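Local coordinates for iron uptake protein A2 (Synechocystis sp., PDB 2VOZ), which binds ferric iron in the periplasm and probably hands it to an ABC transporter that imports it into the cell, at residues V168-A179 with L329-M340. Sequence-based numbering, arbitrary orientation. Where two conformers were deposited one is given.
Sequences VYNLSLTASRIA and LGRYQPDSARLM
The backbone oxygen of L171 is gripped by two donors in one of the two conformers modelled for S336. In that conformer S336 OG gives a hydrogen bond of 2.9 Å to L171 O, in the carbonyl plane and on a lone pair. The other donor is the helical N-H of A175. The double grip is established for that conformer only. There, with chi1 at 168°, the S336 OG lies opposite the backbone N and enters a hole formed by L171, T174, A175 and I178. L171 returns the fit as a knob among Q333, S336, A337 and M340; its CD2 lies 3.7 Å from A337 CB. Helices 168-179 and 333-340 thus mesh knobs-into-holes at a steep 102°, their axes 8.2 Å apart.

Y332, the N-cap residue, links the helix ending at 331 to the next. Its ring packs against the end of segment 168-179. A179 N lies over one ring face and R331 CG over the opposite one. A179 CB is 3.6 Å from Y332 CE2, while I178 CG2 approaches obliquely. A water joins Y332 OH to A179 O. I178 CD1 reaches on to D335 CB, 3.7 Å away, and also meets L339.

Beside the turn at S172, another water donates to S172 OG and L329 O and accepts from Q333 NE2, 2.8 Å from it. S172 OG also bonds D87, and Q333 OE1 bonds R93. L329 CD2 rests 3.6 Å from S176 CB.

Helix 168-179 carries the iron-binding residue Y169, whose OH bonds Y226, another iron ligand. The polar groups of S172 and Q333 are satisfied by water, D87 and R93, so the helix bearing Y169 is held to the C-terminal helices by polar as well as apolar contacts.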
loop_
_atom_site.group_PDB
_atom_site.type_symbol
_atom_site.label_atom_id
_atom_site.label_comp_id
_atom_site.label_asym_id
_atom_site.label_seq_id
_atom_site.Cartn_x
_atom_site.Cartn_y
_atom_site.Cartn_z
ATOM N N VAL B 168 -0.844 24.502 -12.111
ATOM C CA VAL B 168 -2.226 24.857 -12.470
ATOM C C VAL B 168 -2.964 25.607 -11.386
ATOM O O VAL B 168 -3.856 26.435 -11.697
ATOM C CB VAL B 168 -3.008 23.641 -12.937
ATOM C CG1 VAL B 168 -3.359 22.736 -11.721
ATOM C CG2 VAL B 168 -4.262 24.080 -13.767
ATOM N N TYR B 169 -2.654 25.348 -10.108
ATOM C CA TYR B 169 -3.320 26.133 -9.059
ATOM C C TYR B 169 -3.029 27.637 -9.185
ATOM O O TYR B 169 -3.908 28.472 -8.952
ATOM C CB TYR B 169 -2.883 25.720 -7.646
ATOM C CG TYR B 169 -2.847 24.228 -7.399
ATOM C CD1 TYR B 169 -3.730 23.366 -8.028
ATOM C CD2 TYR B 169 -1.909 23.705 -6.498
ATOM C CE1 TYR B 169 -3.667 21.985 -7.766
ATOM C CE2 TYR B 169 -1.859 22.354 -6.232
ATOM C CZ TYR B 169 -2.716 21.522 -6.870
ATOM O OH TYR B 169 -2.623 20.170 -6.590
ATOM N N ASN B 170 -1.794 27.972 -9.517
ATOM C CA ASN B 170 -1.404 29.369 -9.754
ATOM C C ASN B 170 -2.043 29.907 -11.009
ATOM O O ASN B 170 -2.561 31.025 -11.005
ATOM C CB ASN B 170 0.113 29.484 -9.875
ATOM C CG ASN B 170 0.816 29.373 -8.555
ATOM O OD1 ASN B 170 0.233 29.601 -7.471
ATOM N ND2 ASN B 170 2.089 28.987 -8.627
ATOM N N LEU B 171 -1.987 29.128 -12.094
ATOM C CA LEU B 171 -2.636 29.527 -13.344
ATOM C C LEU B 171 -4.101 29.884 -13.065
ATOM O O LEU B 171 -4.596 30.906 -13.523
ATOM C CB LEU B 171 -2.581 28.384 -14.367
ATOM C CG LEU B 171 -1.227 28.224 -15.094
ATOM C CD1 LEU B 171 -1.143 26.908 -15.872
ATOM C CD2 LEU B 171 -0.962 29.403 -16.005
ATOM N N SER B 172 -4.770 29.049 -12.273
ATOM C CA SER B 172 -6.175 29.302 -11.987
ATOM C C SER B 172 -6.435 30.521 -11.087
ATOM O O SER B 172 -7.420 31.276 -11.306
ATOM C CB SER B 172 -6.843 28.021 -11.444
ATOM O OG SER B 172 -6.927 27.063 -12.515
ATOM N N LEU B 173 -5.573 30.742 -10.091
ATOM C CA LEU B 173 -5.720 31.930 -9.265
ATOM C C LEU B 173 -5.544 33.177 -10.099
ATOM O O LEU B 173 -6.348 34.110 -10.011
ATOM C CB LEU B 173 -4.756 31.930 -8.100
ATOM C CG LEU B 173 -4.809 33.171 -7.209
ATOM C CD1 LEU B 173 -6.179 33.422 -6.583
ATOM C CD2 LEU B 173 -3.738 33.051 -6.107
ATOM N N THR B 174 -4.528 33.184 -10.948
ATOM C CA THR B 174 -4.319 34.370 -11.771
ATOM C C THR B 174 -5.461 34.550 -12.765
ATOM O O THR B 174 -5.916 35.666 -13.004
ATOM C CB THR B 174 -3.005 34.268 -12.504
ATOM O OG1 THR B 174 -1.902 34.261 -11.563
ATOM C CG2 THR B 174 -2.831 35.425 -13.499
ATOM N N ALA B 175 -5.926 33.434 -13.327
ATOM C CA ALA B 175 -7.045 33.460 -14.272
ATOM C C ALA B 175 -8.258 34.092 -13.626
ATOM O O ALA B 175 -8.978 34.861 -14.253
ATOM C CB ALA B 175 -7.358 32.045 -14.687
ATOM N N SER B 176 -8.503 33.744 -12.364
ATOM C CA SER B 176 -9.635 34.355 -11.649
ATOM C C SER B 176 -9.470 35.880 -11.498
ATOM O O SER B 176 -10.458 36.616 -11.592
ATOM C CB SER B 176 -9.863 33.686 -10.300
ATOM O OG SER B 176 -8.943 34.106 -9.320
ATOM N N ARG B 177 -8.242 36.350 -11.266
ATOM C CA ARG B 177 -8.024 37.781 -11.131
ATOM C C ARG B 177 -8.269 38.458 -12.477
ATOM O O ARG B 177 -8.841 39.554 -12.503
ATOM C CB ARG B 177 -6.615 38.096 -10.633
ATOM C CG ARG B 177 -6.270 37.549 -9.241
ATOM C CD ARG B 177 -7.343 37.912 -8.186
ATOM N NE ARG B 177 -8.262 36.793 -8.027
ATOM C CZ ARG B 177 -9.179 36.706 -7.057
ATOM N NH1 ARG B 177 -9.940 35.619 -6.973
ATOM N NH2 ARG B 177 -9.328 37.711 -6.199
ATOM N N ILE B 178 -7.833 37.828 -13.573
ATOM C CA ILE B 178 -8.117 38.397 -14.928
ATOM C C ILE B 178 -9.646 38.506 -15.166
ATOM O O ILE B 178 -10.168 39.547 -15.626
ATOM C CB ILE B 178 -7.483 37.570 -16.022
ATOM C CG1 ILE B 178 -5.958 37.573 -15.879
ATOM C CG2 ILE B 178 -7.886 38.112 -17.401
ATOM C CD1 ILE B 178 -5.256 36.609 -16.851
ATOM N N ALA B 179 -10.366 37.441 -14.844
ATOM C CA ALA B 179 -11.821 37.405 -15.007
ATOM C C ALA B 179 -12.476 38.577 -14.254
ATOM O O ALA B 179 -13.403 39.232 -14.754
ATOM C CB ALA B 179 -12.364 36.046 -14.518
ATOM N N LEU B 329 -11.820 29.979 -14.655
ATOM C CA LEU B 329 -10.460 29.625 -14.309
ATOM C C LEU B 329 -9.710 29.005 -15.480
ATOM O O LEU B 329 -8.494 29.247 -15.681
ATOM C CB LEU B 329 -10.415 28.680 -13.079
ATOM C CG LEU B 329 -11.224 29.082 -11.835
ATOM C CD1 LEU B 329 -10.803 28.249 -10.601
ATOM C CD2 LEU B 329 -11.180 30.538 -11.545
ATOM N N GLY B 330 -10.413 28.167 -16.238
ATOM C CA GLY B 330 -9.874 27.660 -17.506
ATOM C C GLY B 330 -9.924 28.667 -18.645
ATOM O O GLY B 330 -8.973 28.771 -19.429
ATOM N N ARG B 331 -11.015 29.408 -18.733
ATOM C CA ARG B 331 -11.201 30.368 -19.840
ATOM C C ARG B 331 -9.980 31.283 -19.987
ATOM O O ARG B 331 -9.537 31.544 -21.103
ATOM C CB ARG B 331 -12.470 31.192 -19.613
ATOM C CG ARG B 331 -12.697 32.263 -20.683
ATOM C CD ARG B 331 -13.955 33.096 -20.372
ATOM N NE ARG B 331 -14.029 34.267 -21.250
ATOM C CZ ARG B 331 -14.953 35.220 -21.160
ATOM N NH1 ARG B 331 -15.894 35.167 -20.217
ATOM N NH2 ARG B 331 -14.926 36.245 -22.008
ATOM N N TYR B 332 -9.474 31.804 -18.861
ATOM C CA TYR B 332 -8.357 32.722 -18.909
ATOM C C TYR B 332 -7.032 32.066 -18.591
ATOM O O TYR B 332 -6.059 32.771 -18.259
ATOM C CB TYR B 332 -8.572 33.874 -17.950
ATOM C CG TYR B 332 -9.740 34.728 -18.322
ATOM C CD1 TYR B 332 -9.619 35.683 -19.331
ATOM C CD2 TYR B 332 -10.961 34.579 -17.685
ATOM C CE1 TYR B 332 -10.711 36.493 -19.707
ATOM C CE2 TYR B 332 -12.055 35.365 -18.045
ATOM C CZ TYR B 332 -11.911 36.332 -19.028
ATOM O OH TYR B 332 -13.012 37.096 -19.349
ATOM N N GLN B 333 -6.978 30.740 -18.653
ATOM C CA GLN B 333 -5.675 30.065 -18.482
ATOM C C GLN B 333 -4.558 30.509 -19.466
ATOM O O GLN B 333 -3.411 30.732 -19.036
ATOM C CB GLN B 333 -5.827 28.529 -18.510
ATOM C CG GLN B 333 -4.544 27.838 -18.116
ATOM C CD GLN B 333 -4.648 26.339 -18.126
ATOM O OE1 GLN B 333 -4.049 25.694 -18.961
ATOM N NE2 GLN B 333 -5.437 25.776 -17.204
ATOM N N PRO B 334 -4.852 30.590 -20.783
ATOM C CA PRO B 334 -3.738 31.034 -21.658
ATOM C C PRO B 334 -3.229 32.454 -21.317
ATOM O O PRO B 334 -2.019 32.711 -21.320
ATOM C CB PRO B 334 -4.349 30.992 -23.068
ATOM C CG PRO B 334 -5.544 30.081 -22.969
ATOM C CD PRO B 334 -6.064 30.268 -21.561
ATOM N N ASP B 335 -4.167 33.331 -20.989
ATOM C CA ASP B 335 -3.884 34.709 -20.613
ATOM C C ASP B 335 -3.009 34.725 -19.353
ATOM O O ASP B 335 -2.073 35.509 -19.258
ATOM C CB ASP B 335 -5.196 35.452 -20.348
ATOM C CG ASP B 335 -6.291 35.198 -21.454
ATOM O OD1 ASP B 335 -6.711 36.222 -22.017
ATOM O OD2 ASP B 335 -6.754 34.030 -21.743
ATOM N N SER B 336 -3.349 33.860 -18.402
ATOM C CA SER B 336 -2.641 33.754 -17.116
ATOM C C SER B 336 -1.193 33.319 -17.342
ATOM O O SER B 336 -0.267 33.866 -16.757
ATOM C CB SER B 336 -3.373 32.727 -16.240
ATOM O OG SER B 336 -2.606 32.375 -15.108
ATOM N N ALA B 337 -1.013 32.294 -18.176
ATOM C CA ALA B 337 0.339 31.778 -18.428
ATOM C C ALA B 337 1.176 32.846 -19.115
ATOM O O ALA B 337 2.344 33.060 -18.795
ATOM C CB ALA B 337 0.246 30.549 -19.319
ATOM N N ARG B 338 0.556 33.523 -20.069
ATOM C CA ARG B 338 1.262 34.591 -20.793
ATOM C C ARG B 338 1.688 35.732 -19.854
ATOM O O ARG B 338 2.833 36.194 -19.891
ATOM C CB ARG B 338 0.365 35.098 -21.925
ATOM C CG ARG B 338 0.904 36.353 -22.650
ATOM C CD ARG B 338 0.068 36.596 -23.930
ATOM N NE ARG B 338 -1.349 36.821 -23.616
ATOM C CZ ARG B 338 -1.870 37.863 -22.977
ATOM N NH1 ARG B 338 -1.100 38.852 -22.514
ATOM N NH2 ARG B 338 -3.206 37.915 -22.817
ATOM N N LEU B 339 0.766 36.208 -19.032
ATOM C CA LEU B 339 1.040 37.346 -18.171
ATOM C C LEU B 339 2.004 36.959 -17.063
ATOM O O LEU B 339 2.906 37.711 -16.733
ATOM C CB LEU B 339 -0.253 37.844 -17.543
ATOM C CG LEU B 339 -1.195 38.728 -18.330
ATOM C CD1 LEU B 339 -2.271 39.194 -17.330
ATOM C CD2 LEU B 339 -0.485 39.943 -18.932
ATOM N N MET B 340 1.844 35.757 -16.506
ATOM C CA MET B 340 2.798 35.360 -15.471
ATOM C C MET B 340 4.201 35.274 -16.032
ATOM O O MET B 340 5.131 35.679 -15.373
ATOM C CB MET B 340 2.387 34.059 -14.786
ATOM C CG MET B 340 1.178 34.295 -13.897
ATOM S SD MET B 340 0.741 32.773 -12.983
ATOM C CE MET B 340 0.363 31.661 -14.300
HETATM O O HOH W 1 -6.267 27.608 -15.219
HETATM O O HOH W 2 -14.468 38.283 -17.482
#